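Uncharacterized protein (PDB 6PTM) is probably an exo-carrageenase of glycoside hydrolase family 42, releasing sugar from the ends of carrageenan chains. Local coordinates at residues F567-S572 and Y618-A623; I643-F648 and V670-N675. All coordinates share one frame; numbering follows the deposited sequence.

Interaction 1: residues F567-S572 and Y618-A623; sequences FYTKAS and YKTPYA. With EDO (1,2-ethanediol), chain C.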
loop_
_atom_site.group_PDB
_atom_site.type_symbol
_atom_site.label_atom_id
_atom_site.label_comp_id
_atom_site.label_asym_id
_atom_site.label_seq_id
_atom_site.Cartn_x
_atom_site.Cartn_y
_atom_site.Cartn_z
ATOM N N PHE A 567 -6.289 -19.028 -4.191
ATOM C CA PHE A 567 -7.747 -18.749 -4.185
ATOM C C PHE A 567 -8.170 -18.025 -2.907
ATOM O O PHE A 567 -7.806 -18.441 -1.800
ATOM C CB PHE A 567 -8.595 -20.002 -4.363
ATOM C CG PHE A 567 -9.990 -19.650 -4.793
ATOM C CD1 PHE A 567 -11.022 -19.608 -3.878
ATOM C CD2 PHE A 567 -10.231 -19.243 -6.095
ATOM C CE1 PHE A 567 -12.294 -19.235 -4.289
ATOM C CE2 PHE A 567 -11.489 -18.811 -6.487
ATOM C CZ PHE A 567 -12.521 -18.843 -5.588
ATOM N N TYR A 568 -8.901 -16.920 -3.077
ATOM C CA TYR A 568 -9.433 -16.092 -1.967
ATOM C C TYR A 568 -10.950 -15.993 -2.142
ATOM O O TYR A 568 -11.461 -15.739 -3.255
ATOM C CB TYR A 568 -8.795 -14.693 -1.896
ATOM C CG TYR A 568 -9.440 -13.820 -0.853
ATOM C CD1 TYR A 568 -9.094 -13.954 0.475
ATOM C CD2 TYR A 568 -10.454 -12.922 -1.157
ATOM C CE1 TYR A 568 -9.741 -13.232 1.465
ATOM C CE2 TYR A 568 -11.082 -12.161 -0.173
ATOM C CZ TYR A 568 -10.746 -12.338 1.149
ATOM O OH TYR A 568 -11.319 -11.608 2.160
ATOM N N THR A 569 -11.694 -16.190 -1.072
ATOM C CA THR A 569 -13.161 -15.925 -1.080
ATOM C C THR A 569 -13.599 -15.337 0.259
ATOM O O THR A 569 -13.192 -15.855 1.305
ATOM C CB THR A 569 -13.995 -17.164 -1.399
ATOM O OG1 THR A 569 -15.370 -16.742 -1.349
ATOM C CG2 THR A 569 -13.696 -18.339 -0.494
ATOM N N LYS A 570 -14.435 -14.313 0.185
ATOM C CA LYS A 570 -15.116 -13.678 1.335
ATOM C C LYS A 570 -15.968 -14.709 2.077
ATOM O O LYS A 570 -16.210 -14.476 3.250
ATOM C CB LYS A 570 -15.995 -12.526 0.841
ATOM C CG LYS A 570 -15.208 -11.308 0.351
ATOM C CD LYS A 570 -16.070 -10.192 -0.255
ATOM C CE LYS A 570 -16.532 -10.559 -1.647
ATOM N NZ LYS A 570 -17.474 -9.571 -2.232
ATOM N N ALA A 571 -16.459 -15.758 1.416
ATOM C CA ALA A 571 -17.184 -16.871 2.088
ATOM C C ALA A 571 -16.367 -17.419 3.272
ATOM O O ALA A 571 -16.945 -17.646 4.331
ATOM C CB ALA A 571 -17.501 -17.972 1.087
ATOM N N SER A 572 -15.060 -17.645 3.106
ATOM C CA SER A 572 -14.177 -18.145 4.195
ATOM C C SER A 572 -13.708 -17.010 5.102
ATOM O O SER A 572 -13.643 -17.275 6.301
ATOM C CB SER A 572 -13.005 -18.947 3.674
ATOM O OG SER A 572 -13.407 -20.230 3.218
ATOM N N TYR A 618 -6.364 -23.562 -0.429
ATOM C CA TYR A 618 -5.794 -23.941 0.881
ATOM C C TYR A 618 -6.714 -23.446 1.978
ATOM O O TYR A 618 -7.004 -22.221 1.984
ATOM C CB TYR A 618 -4.397 -23.347 1.070
ATOM C CG TYR A 618 -3.722 -23.656 2.376
ATOM C CD1 TYR A 618 -3.274 -24.931 2.683
ATOM C CD2 TYR A 618 -3.505 -22.654 3.301
ATOM C CE1 TYR A 618 -2.633 -25.195 3.887
ATOM C CE2 TYR A 618 -2.870 -22.895 4.504
ATOM C CZ TYR A 618 -2.394 -24.162 4.775
ATOM O OH TYR A 618 -1.762 -24.355 5.955
ATOM N N LYS A 619 -7.125 -24.378 2.856
ATOM C CA LYS A 619 -7.917 -24.108 4.080
ATOM C C LYS A 619 -9.032 -23.092 3.779
ATOM O O LYS A 619 -9.219 -22.120 4.545
ATOM C CB LYS A 619 -6.965 -23.656 5.186
ATOM C CG LYS A 619 -6.066 -24.753 5.758
ATOM C CD LYS A 619 -5.644 -24.439 7.197
ATOM C CE LYS A 619 -5.598 -25.655 8.093
ATOM N NZ LYS A 619 -4.492 -26.513 7.648
ATOM N N THR A 620 -9.795 -23.368 2.727
ATOM C CA THR A 620 -10.946 -22.554 2.277
ATOM C C THR A 620 -12.193 -23.440 2.306
ATOM O O THR A 620 -12.771 -23.736 1.257
ATOM C CB THR A 620 -10.590 -21.911 0.928
ATOM O OG1 THR A 620 -9.338 -21.214 1.070
ATOM C CG2 THR A 620 -11.654 -20.953 0.444
ATOM N N PRO A 621 -12.659 -23.871 3.503
ATOM C CA PRO A 621 -13.753 -24.839 3.606
ATOM C C PRO A 621 -15.092 -24.221 3.186
ATOM O O PRO A 621 -15.889 -24.953 2.659
ATOM C CB PRO A 621 -13.784 -25.220 5.092
ATOM C CG PRO A 621 -13.246 -24.001 5.797
ATOM C CD PRO A 621 -12.229 -23.416 4.833
ATOM N N TYR A 622 -15.287 -22.920 3.429
ATOM C CA TYR A 622 -16.458 -22.140 2.951
ATOM C C TYR A 622 -16.199 -21.547 1.561
ATOM O O TYR A 622 -15.159 -20.882 1.326
ATOM C CB TYR A 622 -16.772 -20.969 3.878
ATOM C CG TYR A 622 -17.072 -21.302 5.312
ATOM C CD1 TYR A 622 -18.378 -21.362 5.746
ATOM C CD2 TYR A 622 -16.062 -21.373 6.274
ATOM C CE1 TYR A 622 -18.687 -21.571 7.076
ATOM C CE2 TYR A 622 -16.346 -21.588 7.613
ATOM C CZ TYR A 622 -17.668 -21.722 8.008
ATOM O OH TYR A 622 -18.014 -21.870 9.315
ATOM N N ALA A 623 -17.111 -21.788 0.615
ATOM C CA ALA A 623 -17.055 -21.146 -0.708
ATOM C C ALA A 623 -18.472 -20.843 -1.158
ATOM O O ALA A 623 -19.383 -21.610 -0.821
ATOM C CB ALA A 623 -16.338 -22.008 -1.706
HETATM C C1 EDO C . -20.059 -9.401 0.233
HETATM O O1 EDO C . -19.954 -9.042 -1.114
HETATM C C2 EDO C . -19.847 -10.875 0.380
HETATM O O2 EDO C . -20.917 -11.665 -0.092
HETATM O O HOH W 1 -9.239 -18.500 0.501
HETATM O O HOH W 2 -6.462 -20.716 -0.827
#

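Interaction 2: residues I643-F648 and V670-N675; sequences IDNESF and VVSTLN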
loop_
_atom_site.group_PDB
_atom_site.type_symbol
_atom_site.label_atom_id
_atom_site.label_comp_id
_atom_site.label_asym_id
_atom_site.label_seq_id
_atom_site.Cartn_x
_atom_site.Cartn_y
_atom_site.Cartn_z
ATOM N N ILE A 643 -5.639 -28.533 -4.564
ATOM C CA ILE A 643 -6.610 -28.315 -3.460
ATOM C C ILE A 643 -6.277 -29.277 -2.334
ATOM O O ILE A 643 -5.811 -30.414 -2.645
ATOM C CB ILE A 643 -8.071 -28.439 -3.938
ATOM C CG1 ILE A 643 -9.067 -28.000 -2.862
ATOM C CG2 ILE A 643 -8.401 -29.832 -4.451
ATOM C CD1 ILE A 643 -10.416 -27.638 -3.422
ATOM N N ASP A 644 -6.458 -28.807 -1.098
ATOM C CA ASP A 644 -6.212 -29.629 0.111
ATOM C C ASP A 644 -7.483 -30.434 0.400
ATOM O O ASP A 644 -8.394 -30.402 -0.425
ATOM C CB ASP A 644 -5.673 -28.812 1.281
ATOM C CG ASP A 644 -6.614 -27.780 1.859
ATOM O OD1 ASP A 644 -7.771 -27.784 1.467
ATOM O OD2 ASP A 644 -6.164 -26.963 2.695
ATOM N N ASN A 645 -7.510 -31.171 1.502
ATOM C CA ASN A 645 -8.653 -32.057 1.859
ATOM C C ASN A 645 -9.742 -31.235 2.557
ATOM O O ASN A 645 -10.872 -31.685 2.587
ATOM C CB ASN A 645 -8.187 -33.249 2.700
ATOM C CG ASN A 645 -7.359 -34.217 1.886
ATOM O OD1 ASN A 645 -6.210 -34.484 2.227
ATOM N ND2 ASN A 645 -7.903 -34.682 0.778
ATOM N N GLU A 646 -9.426 -30.037 3.030
ATOM C CA GLU A 646 -10.329 -29.261 3.905
ATOM C C GLU A 646 -11.153 -28.249 3.093
ATOM O O GLU A 646 -12.135 -27.765 3.638
ATOM C CB GLU A 646 -9.540 -28.497 4.969
ATOM C CG GLU A 646 -8.467 -29.301 5.686
ATOM C CD GLU A 646 -7.739 -28.437 6.702
ATOM O OE1 GLU A 646 -8.424 -27.730 7.441
ATOM O OE2 GLU A 646 -6.501 -28.417 6.714
ATOM N N SER A 647 -10.825 -27.953 1.833
ATOM C CA SER A 647 -11.415 -26.784 1.133
ATOM C C SER A 647 -12.726 -27.113 0.394
ATOM O O SER A 647 -12.973 -28.273 0.028
ATOM C CB SER A 647 -10.386 -26.167 0.260
ATOM O OG SER A 647 -9.383 -25.604 1.081
ATOM N N PHE A 648 -13.566 -26.102 0.166
ATOM C CA PHE A 648 -14.769 -26.214 -0.694
ATOM C C PHE A 648 -15.702 -27.319 -0.189
ATOM O O PHE A 648 -16.226 -28.019 -1.015
ATOM C CB PHE A 648 -14.329 -26.486 -2.136
ATOM C CG PHE A 648 -13.708 -25.310 -2.853
ATOM C CD1 PHE A 648 -13.447 -24.105 -2.209
ATOM C CD2 PHE A 648 -13.394 -25.410 -4.200
ATOM C CE1 PHE A 648 -12.908 -23.032 -2.907
ATOM C CE2 PHE A 648 -12.862 -24.332 -4.891
ATOM C CZ PHE A 648 -12.641 -23.136 -4.253
ATOM N N VAL A 670 -5.162 -33.254 -5.562
ATOM C CA VAL A 670 -5.505 -33.210 -4.120
ATOM C C VAL A 670 -4.234 -33.469 -3.329
ATOM O O VAL A 670 -3.530 -34.416 -3.636
ATOM C CB VAL A 670 -6.643 -34.189 -3.790
ATOM C CG1 VAL A 670 -7.101 -34.062 -2.347
ATOM C CG2 VAL A 670 -7.788 -33.991 -4.783
ATOM N N VAL A 671 -3.969 -32.642 -2.331
ATOM C CA VAL A 671 -2.734 -32.725 -1.511
ATOM C C VAL A 671 -3.149 -32.631 -0.045
ATOM O O VAL A 671 -4.293 -32.220 0.231
ATOM C CB VAL A 671 -1.724 -31.624 -1.899
ATOM C CG1 VAL A 671 -1.352 -31.702 -3.364
ATOM C CG2 VAL A 671 -2.232 -30.234 -1.557
ATOM N N SER A 672 -2.261 -33.023 0.863
ATOM C CA SER A 672 -2.557 -33.162 2.311
ATOM C C SER A 672 -1.740 -32.162 3.122
ATOM O O SER A 672 -2.143 -31.893 4.264
ATOM C CB SER A 672 -2.312 -34.584 2.757
ATOM O OG SER A 672 -3.142 -35.463 2.019
ATOM N N THR A 673 -0.611 -31.678 2.592
ATOM C CA THR A 673 0.316 -30.801 3.341
ATOM C C THR A 673 0.692 -29.579 2.501
ATOM O O THR A 673 0.645 -29.645 1.271
ATOM C CB THR A 673 1.600 -31.525 3.772
ATOM O OG1 THR A 673 2.349 -31.798 2.588
ATOM C CG2 THR A 673 1.325 -32.800 4.531
ATOM N N LEU A 674 1.136 -28.540 3.194
ATOM C CA LEU A 674 1.737 -27.312 2.625
ATOM C C LEU A 674 2.905 -27.702 1.722
ATOM O O LEU A 674 2.997 -27.169 0.596
ATOM C CB LEU A 674 2.189 -26.452 3.800
ATOM C CG LEU A 674 1.991 -24.957 3.660
ATOM C CD1 LEU A 674 0.762 -24.618 2.845
ATOM C CD2 LEU A 674 1.897 -24.332 5.033
ATOM N N ASN A 675 3.736 -28.653 2.156
ATOM C CA ASN A 675 4.921 -29.077 1.362
ATOM C C ASN A 675 4.440 -29.696 0.060
ATOM O O ASN A 675 4.913 -29.282 -0.995
ATOM C CB ASN A 675 5.869 -29.998 2.138
ATOM C CG ASN A 675 6.766 -29.228 3.084
ATOM O OD1 ASN A 675 6.802 -27.995 3.071
ATOM N ND2 ASN A 675 7.501 -29.945 3.912
#

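Interaction 1: residues F567-S572 and Y618-A623
Phe567 O is gripped by two waters, and each ties it to the segment 618-623. Water 1 donates to Phe567 O at 2.7 Å and to Thr620 OG1 at 2.8 Å. Water 2 donates to Phe567 O at 2.8 Å and accepts from Tyr618 N. The ends of the two strands are therefore bridged here by water. Thr620 OG1 in turn donates to Tyr618 O at 2.7 Å, reaching it from above the carbonyl plane, 54° out. Chi1 of -53° sets Thr620 OG1 beside its backbone N, which leaves the methyl CG2 anti to that N and directed at the other segment. There Thr620 CG2 meets Thr569 CG2 at 3.4 Å, a close fit for two methyl groups, the two side chains crossing obliquely.

The contact lies at the C-terminal ends of strands 564-567 and 614-617, neighbours in a five-stranded parallel sheet. Its strand order, 2-1-3-4-5, is that of a flavodoxin-like alpha/beta domain. Strand 564-567 leads after two residues into helix 570-575, with Thr569 as N-cap. Thr569 OG1 accepts from Ala571 N and is also hydrogen-bonded to Asp627 of helix 625-636.

Ala571 and Ser572, in the first turn of this helix, press on the second segment. Ser572 OG donates to Tyr622 O at 2.7 Å, in the carbonyl plane and on a lone pair. The same hydroxyl lies at the edge of the Tyr622 ring, near its plane. Ala571 rests its methyl on the backbone, CB to Ala623 CA at 3.7 Å, while Ala571 O sits 3.4 Å from Tyr622 CB. Lys570 turns to the other side, where its NZ pairs with Asp410 and binds a 1,2-ethanediol, probably from the crystallisation liquor.

Interaction 2: residues I643-F648 and V670-N675
Parallel pairing at the edge of the five-stranded sheet brings Ile643 beside Val670, where strands 640-643 and 667-670 both end. Val671 N donates to Ile643 O at 2.9 Å, with an N-H...O angle of 152°. Val670 CA lies 3.2 Å from the same oxygen in a CA-H...O contact. A second contact of this kind joins Asp644 CA to Val671 O. Ile643 CG2 and Val670 CG2 meet on one face of the sheet, 4.2 Å apart.

Past the strands the two segments are joined by side chains. Asn645 crosses Val670 at about a right angle, its ND2 3.3 Å from Val670 CG1. The other arm of this amide, OD1, accepts a hydrogen bond from Ser672 OG at 3.2 Å, in the carbonyl plane and nearly in line with C=O (C=O...OG angle 160°).

Asp644 shapes the turn that carries Asn645. Its CG sits between the backbone N and the carbonyl carbon (chi1 66°), which folds the carboxylate over the following residues. OD1 accepts from Glu646 N, closing an Asx turn, and from Ser647 OG at 2.7 Å on the syn side. The two donors come from opposite faces of the carboxylate plane. OD2 accepts a hydrogen bond from Lys619 N. Without the carboxylate, as with an alanine here, Glu646 N, Ser647 OG and Lys619 N would probably lose this shared acceptor, and the turn would be likely to shift. With several donors sharing its charge, the Asp644 carboxylate is likely to stay ionised although the residue is buried, while the neutral Asn645-Ser672 bond lies among exposed residues.

Strand 564-567 leads into the first half of interaction 1. The chain then passes through helix 579-590, strand 597-600 and helix 602-607, and strand 614-617 brings it back at 618-623 to close the loop. Helix 625-636 follows, and strand 640-643 opens interaction 2. A shorter excursion, without helix, returns by strand 667-670 to close it at 670-675. The two contacts stand in series, neither nested nor crossed. Together they join the C-terminal ends of four strands adjacent in the sheet, and helix 570-575 is held against the loop before helix 625-636. They also touch: Thr620 O and Phe648 N, 2.7 Å apart, probably form a hydrogen bond, and Pro621 packs on Glu646.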